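Local coordinates for ABC transporter, substrate binding protein (Agrobacterium tumefaciens, PDB 3C9H), which probably captures a solute in the periplasm for delivery to an ABC transporter, and binds a magnesium ion, at residues E66-L69 with T70-Y74; A156-V159 with D160-R164; L186-S189 with R190-E193; E288-T291 with I292-R295; A312-M315 with Q316-G320. All blocks are in the same frame, centred on the assembly; numbering follows the deposited sequence.

Interaction 1 of 5, residues E66-L69 with T70-Y74; sequences EDML and TGEIY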
# COMPACT_ATOMS: atom_id res chain seq x y z
N GLU A 66 5.91 -13.35 6.47
CA GLU A 66 6.98 -12.79 5.66
C GLU A 66 6.62 -11.43 5.08
O GLU A 66 5.73 -11.29 4.24
CB GLU A 66 7.39 -13.75 4.52
CG GLU A 66 7.65 -15.16 4.98
CD GLU A 66 8.73 -15.89 4.17
OE1 GLU A 66 9.49 -15.25 3.41
OE2 GLU A 66 8.82 -17.13 4.32
N ASP A 67 7.35 -10.43 5.55
CA ASP A 67 7.21 -9.03 5.19
C ASP A 67 8.20 -8.80 4.05
O ASP A 67 9.41 -8.88 4.23
CB ASP A 67 7.47 -8.17 6.44
CG ASP A 67 7.58 -6.68 6.19
OD1 ASP A 67 7.52 -6.20 5.03
OD2 ASP A 67 7.74 -5.96 7.19
N MET A 68 7.66 -8.48 2.89
CA MET A 68 8.44 -8.32 1.70
C MET A 68 7.85 -7.27 0.76
O MET A 68 6.67 -6.88 0.89
CB MET A 68 8.60 -9.69 0.99
CG MET A 68 7.40 -10.24 0.25
SD MET A 68 7.53 -11.98 -0.36
CE MET A 68 7.45 -12.81 1.19
N LEU A 69 8.65 -6.81 -0.17
CA LEU A 69 8.19 -5.83 -1.19
C LEU A 69 7.11 -6.43 -2.07
O LEU A 69 7.13 -7.64 -2.35
CB LEU A 69 9.35 -5.33 -2.03
CG LEU A 69 10.40 -4.44 -1.36
CD1 LEU A 69 11.60 -4.25 -2.31
CD2 LEU A 69 9.81 -3.07 -0.96
N THR A 70 6.20 -5.59 -2.55
CA THR A 70 5.05 -6.03 -3.36
C THR A 70 5.50 -6.81 -4.62
O THR A 70 4.92 -7.83 -4.98
CB THR A 70 4.17 -4.81 -3.73
OG1 THR A 70 4.98 -3.77 -4.31
CG2 THR A 70 3.42 -4.25 -2.50
N GLY A 71 6.55 -6.32 -5.26
CA GLY A 71 7.09 -6.97 -6.48
C GLY A 71 7.66 -8.34 -6.21
O GLY A 71 7.65 -9.21 -7.08
N GLU A 72 8.15 -8.55 -4.99
CA GLU A 72 8.67 -9.82 -4.56
C GLU A 72 7.58 -10.82 -4.22
O GLU A 72 7.73 -12.03 -4.47
CB GLU A 72 9.61 -9.62 -3.37
CG GLU A 72 10.24 -10.90 -2.83
CD GLU A 72 10.97 -11.75 -3.87
OE1 GLU A 72 11.39 -11.25 -4.94
OE2 GLU A 72 11.15 -12.95 -3.57
N ILE A 73 6.48 -10.33 -3.65
CA ILE A 73 5.30 -11.18 -3.42
C ILE A 73 4.89 -11.78 -4.75
O ILE A 73 4.75 -12.98 -4.85
CB ILE A 73 4.12 -10.42 -2.81
CG1 ILE A 73 4.46 -9.93 -1.38
CG2 ILE A 73 2.87 -11.32 -2.77
CD1 ILE A 73 3.45 -8.91 -0.78
N TYR A 74 4.72 -10.93 -5.75
CA TYR A 74 4.36 -11.37 -7.10
C TYR A 74 5.38 -12.36 -7.68
O TYR A 74 5.04 -13.48 -8.09
CB TYR A 74 4.22 -10.14 -8.03
CG TYR A 74 3.90 -10.52 -9.47
CD1 TYR A 74 2.60 -10.75 -9.89
CD2 TYR A 74 4.92 -10.64 -10.40
CE1 TYR A 74 2.33 -11.14 -11.21
CE2 TYR A 74 4.65 -11.00 -11.72
CZ TYR A 74 3.36 -11.25 -12.11
OH TYR A 74 3.12 -11.63 -13.43
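Leu69 and Ile73 are joined where the chain comes off strand 62-67 and enters helix 70-82. Leu69 holds the N-cap position, and its carbonyl oxygen starts the backbone pattern: Ile73 N donates to Leu69 O at 3.1 Å with an N-H...O angle of 155°, lying nearly along the C=O axis. Glu72 N also reaches Leu69 O, at 3.0 Å, but this bond is bent to 128° and is weak. One residue further on, Tyr74 N bonds to Thr70 O at 3.2 Å.

The apolar contacts come from Met68. Its CG sits between the backbone N and the carbonyl carbon (chi1 75°), a crowded position that lays the chain against the first helical turn. There Met68 CG presses on Ile73 CG1 at 3.4 Å, closer than carbons usually pack. Farther out, Met68 SD meets Glu72 CG at 3.8 Å, the two side chains crossing at about a right angle. Tyr39 of the adjoining strand 35-40 also touches Met68, while Ile73 leans on strand 90-93.

The Thr70 hydroxyl faces outward from this packing. Thr70 OG1 is hydrogen-bonded to Gly182 N and to O3 of a bound citrate, probably from the crystallisation liquor, and its side chain lies about 4 Å from that of the magnesium ligand Ser41.

Leu69 has only hydrocarbon in its side chain, so the cap lacks a side-chain acceptor. The amide end of the helix beside Thr70 would probably favour an anion such as the citrate, consistent with a pocket at this strand-to-helix turn.

Interaction 2 of 5, residues A156-V159 with D160-R164; sequences AEFV and DYLER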
# COMPACT_ATOMS: atom_id res chain seq x y z
N ALA A 156 0.86 21.62 -7.94
CA ALA A 156 1.31 22.95 -8.35
C ALA A 156 2.13 23.63 -7.27
O ALA A 156 3.22 24.14 -7.55
CB ALA A 156 0.14 23.83 -8.74
N GLU A 157 1.62 23.63 -6.03
CA GLU A 157 2.33 24.23 -4.89
C GLU A 157 3.63 23.53 -4.56
O GLU A 157 4.59 24.15 -4.10
CB GLU A 157 1.45 24.26 -3.63
CG GLU A 157 0.32 25.26 -3.70
CD GLU A 157 -0.55 25.30 -2.45
OE1 GLU A 157 -0.20 24.68 -1.44
OE2 GLU A 157 -1.59 25.97 -2.48
N PHE A 158 3.65 22.21 -4.76
CA PHE A 158 4.84 21.43 -4.48
C PHE A 158 5.96 21.90 -5.41
O PHE A 158 7.07 22.18 -4.97
CB PHE A 158 4.55 19.94 -4.73
CG PHE A 158 5.49 18.99 -4.04
CD1 PHE A 158 5.07 18.26 -2.91
CD2 PHE A 158 6.76 18.76 -4.53
CE1 PHE A 158 5.93 17.34 -2.27
CE2 PHE A 158 7.64 17.84 -3.91
CZ PHE A 158 7.23 17.13 -2.77
N VAL A 159 5.64 21.97 -6.70
CA VAL A 159 6.61 22.35 -7.74
C VAL A 159 7.10 23.78 -7.51
O VAL A 159 8.30 24.04 -7.56
CB VAL A 159 6.00 22.19 -9.15
CG1 VAL A 159 6.89 22.85 -10.21
CG2 VAL A 159 5.79 20.69 -9.48
N ASP A 160 6.17 24.69 -7.25
CA ASP A 160 6.51 26.09 -6.91
C ASP A 160 7.43 26.19 -5.69
O ASP A 160 8.40 26.93 -5.72
CB ASP A 160 5.24 26.91 -6.69
CG ASP A 160 5.53 28.42 -6.58
OD1 ASP A 160 6.32 28.95 -7.39
OD2 ASP A 160 4.95 29.07 -5.68
N TYR A 161 7.13 25.44 -4.63
CA TYR A 161 7.99 25.45 -3.44
C TYR A 161 9.42 24.99 -3.78
O TYR A 161 10.40 25.60 -3.36
CB TYR A 161 7.42 24.58 -2.31
CG TYR A 161 8.37 24.37 -1.15
CD1 TYR A 161 8.36 25.23 -0.04
CD2 TYR A 161 9.30 23.34 -1.16
CE1 TYR A 161 9.26 25.04 1.03
CE2 TYR A 161 10.20 23.15 -0.11
CZ TYR A 161 10.17 24.00 0.99
OH TYR A 161 11.06 23.78 2.03
N LEU A 162 9.52 23.90 -4.54
CA LEU A 162 10.81 23.37 -4.98
C LEU A 162 11.61 24.42 -5.74
O LEU A 162 12.82 24.54 -5.56
CB LEU A 162 10.61 22.14 -5.88
CG LEU A 162 10.05 20.89 -5.21
CD1 LEU A 162 9.97 19.77 -6.25
CD2 LEU A 162 10.86 20.49 -3.96
N GLU A 163 10.92 25.16 -6.60
CA GLU A 163 11.54 26.21 -7.40
C GLU A 163 11.95 27.40 -6.53
O GLU A 163 13.10 27.82 -6.58
CB GLU A 163 10.62 26.61 -8.57
CG GLU A 163 10.66 25.55 -9.69
CD GLU A 163 9.49 25.60 -10.70
OE1 GLU A 163 8.63 26.51 -10.64
OE2 GLU A 163 9.45 24.69 -11.57
N ARG A 164 11.05 27.90 -5.70
CA ARG A 164 11.39 29.02 -4.82
C ARG A 164 12.47 28.70 -3.78
O ARG A 164 13.14 29.61 -3.32
CB ARG A 164 10.13 29.59 -4.16
CG ARG A 164 9.19 30.22 -5.18
CD ARG A 164 7.96 30.87 -4.56
NE ARG A 164 7.13 29.87 -3.90
CZ ARG A 164 7.16 29.59 -2.60
NH1 ARG A 164 7.96 30.23 -1.76
NH2 ARG A 164 6.37 28.64 -2.13
O HOH W 1 4.27 26.56 -3.09
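Glu157 O carries two partners. Tyr161 N donates to it at 2.9 Å, and a water donates at 2.6 Å; the same water accepts from Arg164 NH2 at 3.1 Å, tying the arginine back to the preceding turn. Arg164 also makes a salt bridge to the residue one turn earlier. Its NE gives Asp160 OD2 a bond of 2.9 Å that stays close to the guanidinium plane but comes down on the carboxylate from above, 64° out of its plane. Glu149 is a second acidic partner for Arg164. With Asp160, Glu149 and the water around it, the guanidinium is well fixed in its rotation.

The other backbone bonds are regular, as in Leu162 N to Phe158 O at 3.0 Å. On that side Leu162 CD1 lies at the edge of the Phe158 ring, 3.8 Å from Phe158 CD2. The ring reaches it because Phe158 CG is anti to its own backbone N (chi1 -159°), and Phe139 meets the same ring edge-to-face. Val159 and Glu163 run side by side, with Val159 CG1 3.4 Å from Glu163 OE2, so hydrocarbon backs an acid that belongs to the exposed side.

Phe158 and Leu162 look inward to strand 230-235 and helix 198-207, while Asp160, Glu163 and Arg164 carry the charge. This is an amphipathic surface helix with an i to i+4 Asp-Arg salt bridge.

Interaction 3 of 5, residues L186-S189 with R190-E193; sequences LFMS and RDQE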
# COMPACT_ATOMS: atom_id res chain seq x y z
N LEU A 186 2.07 1.81 -8.86
CA LEU A 186 0.62 1.99 -8.89
C LEU A 186 0.27 3.46 -8.74
O LEU A 186 -0.51 3.98 -9.51
CB LEU A 186 -0.05 1.15 -7.78
CG LEU A 186 -1.59 1.15 -7.71
CD1 LEU A 186 -2.16 0.47 -8.93
CD2 LEU A 186 -2.12 0.49 -6.44
N PHE A 187 0.84 4.13 -7.73
CA PHE A 187 0.50 5.51 -7.49
C PHE A 187 0.89 6.36 -8.71
O PHE A 187 0.12 7.22 -9.13
CB PHE A 187 1.17 6.07 -6.22
CG PHE A 187 0.64 5.51 -4.90
CD1 PHE A 187 -0.69 5.09 -4.74
CD2 PHE A 187 1.48 5.49 -3.78
CE1 PHE A 187 -1.14 4.60 -3.50
CE2 PHE A 187 1.04 5.03 -2.54
CZ PHE A 187 -0.27 4.58 -2.40
N MET A 188 2.08 6.15 -9.27
CA MET A 188 2.50 6.90 -10.47
C MET A 188 1.54 6.64 -11.64
O MET A 188 1.15 7.56 -12.35
CB MET A 188 3.93 6.54 -10.89
CG MET A 188 4.43 7.20 -12.22
SD MET A 188 4.57 8.98 -12.08
CE MET A 188 4.67 9.31 -10.29
N SER A 189 1.13 5.40 -11.82
CA SER A 189 0.25 5.08 -12.95
C SER A 189 -1.13 5.76 -12.77
O SER A 189 -1.73 6.24 -13.76
CB SER A 189 0.15 3.56 -13.16
OG SER A 189 -0.73 2.94 -12.23
N ARG A 190 -1.58 5.89 -11.52
CA ARG A 190 -2.81 6.61 -11.22
C ARG A 190 -2.65 8.13 -11.36
O ARG A 190 -3.55 8.80 -11.85
CB ARG A 190 -3.33 6.25 -9.83
CG ARG A 190 -3.55 4.77 -9.57
CD ARG A 190 -4.40 4.10 -10.63
NE ARG A 190 -5.82 4.43 -10.49
CZ ARG A 190 -6.76 4.03 -11.34
NH1 ARG A 190 -6.45 3.31 -12.42
NH2 ARG A 190 -8.04 4.35 -11.11
N ASP A 191 -1.52 8.68 -10.89
CA ASP A 191 -1.21 10.10 -11.10
C ASP A 191 -1.30 10.47 -12.60
O ASP A 191 -1.90 11.46 -12.97
CB ASP A 191 0.21 10.40 -10.61
CG ASP A 191 0.32 10.57 -9.11
OD1 ASP A 191 -0.71 10.81 -8.44
OD2 ASP A 191 1.45 10.50 -8.60
N GLN A 192 -0.68 9.65 -13.44
CA GLN A 192 -0.75 9.84 -14.89
C GLN A 192 -2.19 9.89 -15.43
O GLN A 192 -2.46 10.65 -16.36
CB GLN A 192 0.03 8.75 -15.60
CG GLN A 192 0.40 9.16 -17.04
CD GLN A 192 1.07 8.06 -17.81
OE1 GLN A 192 0.71 6.89 -17.66
NE2 GLN A 192 2.05 8.41 -18.63
N GLU A 193 -3.10 9.10 -14.85
CA GLU A 193 -4.53 9.10 -15.26
C GLU A 193 -5.34 10.32 -14.76
O GLU A 193 -6.32 10.70 -15.39
CB GLU A 193 -5.22 7.78 -14.87
CG GLU A 193 -5.07 6.68 -15.93
CD GLU A 193 -5.24 5.23 -15.40
OE1 GLU A 193 -5.86 5.04 -14.32
OE2 GLU A 193 -4.75 4.28 -16.08
O HOH W 2 -1.50 5.49 -16.15
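The Asp191 carboxylate is the flat group pressed against the preceding turn. Phe187 O lies beneath one of its faces, 3.4 Å from Asp191 CG, and Met188 CE comes up to Asp191 OD2 at 3.8 Å, the methionine and aspartate chains crossing at about a right angle. The carboxylate oxygens themselves are taken by tyrosine hydroxyls, OD2 by Tyr232 and OD1 by Tyr257, with Arg155 a long, weak ion pair. The tyrosine hydroxyls satisfy both oxygens of this buried acid and would probably offset part of the cost of burying its charge.

All this happens within one alpha helix, 183-194, between residues three and four apart. Asp191 N to Phe187 O is its shortest backbone bond here, at 2.8 Å, and Gln192 N to Met188 O is nearly straight (171°). At the far end Glu193 N reaches Ser189 O only weakly, at 3.4 Å. The Phe187 side chain leaves in another direction and packs on strands 230-235 and 258-268, while Met188 leans on Trp348 of the C-terminal helix 338-353.

Arg190 CG, beside its backbone N, lies 3.1 Å from Leu186 O; bends at chi2 and chi3 then turn the rest of the chain, and Arg190 NH1 forms a salt bridge to Glu193 OE1 at 2.6 Å. Leu186 O is in fact gripped twice: Arg190 N donates to it at 3.0 Å, and Ser189, its OG held between the backbone N and the carbonyl carbon (chi1 79°), adds a second bond from OG at 2.9 Å.

Interaction 4 of 5, residues E288-T291 with I292-R295; sequences EGQT and IMAR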
# COMPACT_ATOMS: atom_id res chain seq x y z
N GLU A 288 -14.36 -7.77 13.54
CA GLU A 288 -13.26 -7.72 14.49
C GLU A 288 -11.95 -7.28 13.84
O GLU A 288 -11.30 -6.36 14.31
CB GLU A 288 -13.04 -9.07 15.21
CG GLU A 288 -12.04 -8.99 16.40
CD GLU A 288 -11.50 -10.35 16.92
OE1 GLU A 288 -12.17 -11.40 16.75
OE2 GLU A 288 -10.38 -10.35 17.51
N GLY A 289 -11.56 -7.96 12.76
CA GLY A 289 -10.32 -7.67 12.09
C GLY A 289 -10.29 -6.26 11.51
O GLY A 289 -9.33 -5.52 11.69
N GLN A 290 -11.37 -5.90 10.83
CA GLN A 290 -11.50 -4.56 10.24
C GLN A 290 -11.54 -3.44 11.29
O GLN A 290 -11.09 -2.33 11.02
CB GLN A 290 -12.73 -4.50 9.34
CG GLN A 290 -12.61 -5.37 8.07
CD GLN A 290 -11.98 -4.66 6.87
OE1 GLN A 290 -11.04 -5.19 6.25
NE2 GLN A 290 -12.47 -3.47 6.55
N THR A 291 -12.06 -3.74 12.49
CA THR A 291 -12.06 -2.76 13.59
C THR A 291 -10.64 -2.54 14.16
O THR A 291 -10.27 -1.42 14.51
CB THR A 291 -13.06 -3.14 14.71
OG1 THR A 291 -14.37 -3.25 14.16
CG2 THR A 291 -13.10 -2.08 15.82
N ILE A 292 -9.84 -3.61 14.23
CA ILE A 292 -8.42 -3.49 14.62
C ILE A 292 -7.66 -2.59 13.66
O ILE A 292 -6.95 -1.67 14.09
CB ILE A 292 -7.70 -4.86 14.74
CG1 ILE A 292 -8.32 -5.69 15.88
CG2 ILE A 292 -6.19 -4.66 14.96
CD1 ILE A 292 -7.97 -7.22 15.82
N MET A 293 -7.82 -2.81 12.36
CA MET A 293 -7.23 -1.91 11.34
C MET A 293 -7.62 -0.43 11.55
O MET A 293 -6.77 0.46 11.68
CB MET A 293 -7.75 -2.28 9.95
CG MET A 293 -7.09 -3.41 9.22
SD MET A 293 -8.07 -3.73 7.70
CE MET A 293 -7.52 -5.39 7.36
N ALA A 294 -8.92 -0.19 11.57
CA ALA A 294 -9.46 1.16 11.69
C ALA A 294 -9.06 1.84 12.99
O ALA A 294 -8.72 3.02 13.00
CB ALA A 294 -10.97 1.13 11.57
N ARG A 295 -9.14 1.11 14.10
CA ARG A 295 -9.01 1.71 15.43
C ARG A 295 -7.61 1.63 15.99
O ARG A 295 -7.25 2.45 16.85
CB ARG A 295 -9.97 1.05 16.41
CG ARG A 295 -11.39 1.03 15.92
CD ARG A 295 -12.25 2.20 16.37
NE ARG A 295 -13.67 1.82 16.24
CZ ARG A 295 -14.35 1.76 15.08
NH1 ARG A 295 -13.78 2.10 13.92
NH2 ARG A 295 -15.63 1.38 15.10
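Arg295 N donates to Thr291 O at 2.8 Å, the shortest hydrogen bond of this stretch of helix 287-296. The carbonyl is crowded further by the arginine itself, whose CG lies 3.0 Å from Thr291 O. The same pair of residues meets through side chains, the plain i to i+4 relation along an alpha helix. Thr291 CG2 touches Arg295 CG at 3.6 Å and also lies over one face of the guanidinium, 3.9 Å above its plane and displaced toward the rim. Thr291 turns the methyl there by setting CG2 anti to the backbone N, while OG1 swings back beside that N (OG1 chi1 -57°) and bonds to Lys287 O. The hydroxyl proton is thereby spent on the helix backbone, and the methyl is what the arginine meets.

The other backbone bonds follow the same spacing. Met293 N to Gly289 O (171°) and Ala294 N to Gln290 O (168°) are nearly straight, and Gly289 brings no side chain to this buried side. In an i to i+3 pair, Met293 extends its chain obliquely across Gln290, with SD 4.1 Å from Gln290 CD, and goes on to Met50 of helix 44-57 and Phe284 of helix 274-285. Ile292 also packs between those two helices, against Pro49, Met50 and Phe283. Closer to home, it doubles back on the preceding turn: Ile292 CG1 lies 3.4 Å from Glu288 O, the oxygen that its own N bonds at 3.1 Å.

Interaction 5 of 5, residues A312-M315 with Q316-G320; sequences ANTM and QAIHG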
# COMPACT_ATOMS: atom_id res chain seq x y z
N ALA A 312 -13.77 3.70 4.64
CA ALA A 312 -13.94 4.17 3.27
C ALA A 312 -15.22 5.00 3.10
O ALA A 312 -15.20 6.05 2.46
CB ALA A 312 -13.92 3.01 2.28
N ASN A 313 -16.33 4.55 3.69
CA ASN A 313 -17.61 5.30 3.63
C ASN A 313 -17.47 6.75 4.12
O ASN A 313 -17.82 7.69 3.40
CB ASN A 313 -18.71 4.58 4.43
CG ASN A 313 -20.10 5.20 4.22
OD1 ASN A 313 -20.53 5.42 3.07
ND2 ASN A 313 -20.81 5.46 5.33
N THR A 314 -16.93 6.92 5.32
CA THR A 314 -16.80 8.25 5.91
C THR A 314 -15.79 9.12 5.16
O THR A 314 -16.05 10.31 4.94
CB THR A 314 -16.42 8.16 7.39
OG1 THR A 314 -17.42 7.40 8.08
CG2 THR A 314 -16.30 9.57 8.03
N MET A 315 -14.66 8.53 4.76
CA MET A 315 -13.66 9.23 3.98
C MET A 315 -14.23 9.76 2.66
O MET A 315 -14.00 10.93 2.29
CB MET A 315 -12.46 8.33 3.70
CG MET A 315 -11.55 8.20 4.88
SD MET A 315 -10.19 7.04 4.64
CE MET A 315 -9.26 7.83 3.26
N GLN A 316 -15.00 8.92 1.98
CA GLN A 316 -15.65 9.35 0.75
C GLN A 316 -16.69 10.43 1.05
O GLN A 316 -16.83 11.40 0.29
CB GLN A 316 -16.26 8.16 0.02
CG GLN A 316 -15.17 7.20 -0.46
CD GLN A 316 -15.66 6.20 -1.49
OE1 GLN A 316 -16.56 5.40 -1.22
NE2 GLN A 316 -15.05 6.23 -2.68
N ALA A 317 -17.40 10.28 2.17
CA ALA A 317 -18.43 11.25 2.57
C ALA A 317 -17.80 12.60 2.79
O ALA A 317 -18.29 13.60 2.28
CB ALA A 317 -19.16 10.81 3.84
N ILE A 318 -16.71 12.62 3.56
CA ILE A 318 -16.02 13.87 3.91
C ILE A 318 -15.20 14.49 2.76
O ILE A 318 -15.26 15.71 2.56
CB ILE A 318 -15.10 13.67 5.12
CG1 ILE A 318 -15.94 13.28 6.36
CG2 ILE A 318 -14.25 14.92 5.38
CD1 ILE A 318 -17.38 13.85 6.41
N HIS A 319 -14.45 13.68 2.01
CA HIS A 319 -13.52 14.20 0.99
C HIS A 319 -14.05 14.25 -0.44
O HIS A 319 -13.55 15.02 -1.25
CB HIS A 319 -12.22 13.42 1.01
CG HIS A 319 -11.47 13.56 2.29
ND1 HIS A 319 -11.48 12.58 3.26
CD2 HIS A 319 -10.72 14.58 2.79
CE1 HIS A 319 -10.74 12.98 4.29
NE2 HIS A 319 -10.28 14.19 4.03
N GLY A 320 -15.01 13.38 -0.75
CA GLY A 320 -15.66 13.41 -2.05
C GLY A 320 -14.74 13.16 -3.23
O GLY A 320 -13.90 12.26 -3.20
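Gln316 N opens the second half of helix 312-319 with a bond of 2.9 Å to Ala312 O, and the side chain follows the same oxygen, Gln316 CG lying 3.1 Å from it before the chain runs on extended. Phe134 touches both of these residues, and Met315 as well. Next, Ala317 N donates to Asn313 O, while its methyl carbon CB rests 3.3 Å from Thr314 O.

Ile318 lies alongside Thr314, both pointing the same way. Ile318 N bonds to Thr314 O at 2.8 Å, and Ile318 CG1 meets Thr314 CG2 at 4.1 Å. With CG2 anti to the backbone N, Thr314 turns its methyl to the isoleucine, while OG1 bonds to Gly308 O and the Thr311 hydroxyl.

His319 grips Met315 O twice, from opposite faces of the carbonyl plane. Its backbone N donates at 2.8 Å, and ring ND1 adds a longer bond of 3.2 Å, bent to 137° and tilted from the ring plane. With the imidazole swung back this way (CG beside the backbone N, chi1 -63°), Ile318 CG2 comes to lie over the centre of one ring face. The bond places a proton on ND1.

Gly320 closes the walk: its N reaches Gln316 O at 2.9 Å, yet its phi is positive (62°) and the chain leaves helical geometry. This is a glycine-terminated helix C-terminus, with a histidine side chain doubling the last-turn backbone bond.

All five are local contacts, four within single helices and one, interaction 1, where a strand turns into a helix. Interaction 1 lies closest to the magnesium and citrate; interaction 3, whose nearest atoms are about 8 Å from those of interaction 1, is the most buried, and there a buried acid is satisfied by tyrosines. Interaction 2, about 26 Å from the chain centre, and interaction 5 are more peripheral, but differ: charged pairs and a water in one, a histidine helix end in the other. Interactions 4 and 5 sit on successive helices, about 8 Å apart at nearest atoms. Methyl groups of Thr291 and Thr314 serve as packing surfaces in both, whereas the hydroxyl of Thr70 in interaction 1 bonds to Gly182 and the citrate.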